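Local coordinates for protein p450 cytochrome, putative (Rippkaea orientalis, PDB 6Y01) that probably binds and carries the molybdenum cofactor, as a Rossmann-fold Moco carrier protein of the SLOG superfamily, at residues 101-104 with 105-108. Numbering follows the deposited sequence.
Sequences RNNI and NVLS
Asn105 lies one helical turn beyond Arg101 and is tied to it twice, through the backbone and through side-chain packing. Its N donates to Arg101 O over 3.2 Å, nearly in line with the carbonyl bond. Its CG stands beside its own backbone N (chi1 -62°), which carries the amide back along the helix until OD1 lies 3.5 Å from Arg101 CD; ND2 makes a weak hydrogen bond to Glu124 OE2. The arginine, bent at chi2, runs aslant past this amide, the guanidinium and amide planes being 65° apart. Arg101 NH1 adds a weak hydrogen bond to OD1 of Asn102, whose ND2 is hydrogen-bonded to Ser123 OG, while Arg101 NE and NH2 are held by the carbonyl oxygens of Ile76 and Gly52. Replacing Asn105 with an alanine would probably leave Arg101 CD and NE without the amide they pack against and cost Glu124 its weak bond.

At Ile104 the grip is on the carbonyl. Its O accepts from Ser108 N at 3.0 Å and from Ser108 OG at 2.8 Å, the two donors arriving from opposite faces of the carbonyl plane; the hydroxyl is tilted 35° out of it. Ile104 CG2 packs 3.7 Å from Ser108 OG. On another side of the helix, Asn103 O receives Leu107 N at 2.9 Å, and Asn103 ND2 rests 3.5 Å from Leu107 CD1, whereas Asn103 OD1 accepts a hydrogen bond from Asn131 ND2.

These i to i+4 links build the short buried helix 102-108, which leads into strand 111-115 of the parallel Rossmann-type sheet. Asn105 faces Ile76 and Leu50 on strands 73-77 and 48-51, Asn102 and Val106 meet helix 119-130, and Ile104 and Ser108 pack on Ile93 and Leu107 on Val94 of a second subunit, whose Val94 N is also hydrogen-bonded to Ser108 OG.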
loop_
_atom_site.group_PDB
_atom_site.type_symbol
_atom_site.label_atom_id
_atom_site.label_comp_id
_atom_site.label_asym_id
_atom_site.label_seq_id
_atom_site.Cartn_x
_atom_site.Cartn_y
_atom_site.Cartn_z
ATOM N N ARG D 101 -4.899 3.713 2.527
ATOM C CA ARG D 101 -5.057 4.706 1.457
ATOM C C ARG D 101 -5.009 6.141 1.950
ATOM O O ARG D 101 -4.850 7.046 1.144
ATOM C CB ARG D 101 -6.344 4.493 0.631
ATOM C CG ARG D 101 -7.692 4.783 1.286
ATOM C CD ARG D 101 -8.004 6.243 1.479
ATOM N NE ARG D 101 -9.436 6.404 1.568
ATOM C CZ ARG D 101 -10.172 6.186 2.606
ATOM N NH1 ARG D 101 -9.696 5.762 3.774
ATOM N NH2 ARG D 101 -11.475 6.242 2.524
ATOM N N ASN D 102 -5.102 6.367 3.247
ATOM C CA ASN D 102 -5.118 7.722 3.798
ATOM C C ASN D 102 -3.862 8.481 3.323
ATOM O O ASN D 102 -3.894 9.684 3.107
ATOM C CB ASN D 102 -5.234 7.654 5.338
ATOM C CG ASN D 102 -6.565 7.109 5.816
ATOM O OD1 ASN D 102 -7.354 6.728 5.019
ATOM N ND2 ASN D 102 -6.840 7.089 7.131
ATOM N N ASN D 103 -2.729 7.766 3.173
ATOM C CA ASN D 103 -1.485 8.432 2.777
ATOM C C ASN D 103 -1.597 8.923 1.330
ATOM O O ASN D 103 -1.049 9.956 1.004
ATOM C CB ASN D 103 -0.233 7.557 3.022
ATOM C CG ASN D 103 1.007 8.415 3.250
ATOM O OD1 ASN D 103 1.035 9.375 4.031
ATOM N ND2 ASN D 103 2.090 8.023 2.611
ATOM N N ILE D 104 -2.303 8.178 0.476
ATOM C CA ILE D 104 -2.506 8.613 -0.917
ATOM C C ILE D 104 -3.333 9.883 -0.931
ATOM O O ILE D 104 -2.984 10.812 -1.683
ATOM C CB ILE D 104 -3.210 7.508 -1.724
ATOM C CG1 ILE D 104 -2.372 6.223 -1.700
ATOM C CG2 ILE D 104 -3.473 8.007 -3.138
ATOM C CD1 ILE D 104 -3.021 5.080 -2.385
ATOM N N ASN D 105 -4.357 9.935 -0.072
ATOM C CA ASN D 105 -5.209 11.146 -0.044
ATOM C C ASN D 105 -4.347 12.378 0.201
ATOM O O ASN D 105 -4.491 13.409 -0.395
ATOM C CB ASN D 105 -6.276 11.084 1.061
ATOM C CG ASN D 105 -7.278 9.950 0.907
ATOM O OD1 ASN D 105 -7.244 9.264 -0.036
ATOM N ND2 ASN D 105 -8.115 9.700 1.922
ATOM N N VAL D 106 -3.428 12.244 1.183
ATOM C CA VAL D 106 -2.654 13.440 1.605
ATOM C C VAL D 106 -1.539 13.751 0.633
ATOM O O VAL D 106 -1.320 14.928 0.337
ATOM C CB VAL D 106 -2.278 13.434 3.077
ATOM C CG1 VAL D 106 -3.517 13.226 3.969
ATOM C CG2 VAL D 106 -1.204 12.439 3.315
ATOM N N LEU D 107 -0.871 12.730 0.100
ATOM C CA LEU D 107 0.209 12.994 -0.858
ATOM C C LEU D 107 -0.324 13.602 -2.165
ATOM O O LEU D 107 0.400 14.327 -2.838
ATOM C CB LEU D 107 0.957 11.706 -1.167
ATOM C CG LEU D 107 1.818 11.159 0.005
ATOM C CD1 LEU D 107 2.385 9.807 -0.420
ATOM C CD2 LEU D 107 2.908 12.138 0.369
ATOM N N SER D 108 -1.573 13.283 -2.509
ATOM C CA SER D 108 -2.179 13.747 -3.780
ATOM C C SER D 108 -2.777 15.144 -3.681
ATOM O O SER D 108 -3.139 15.705 -4.722
ATOM C CB SER D 108 -3.233 12.742 -4.181
ATOM O OG SER D 108 -2.734 11.454 -4.402
#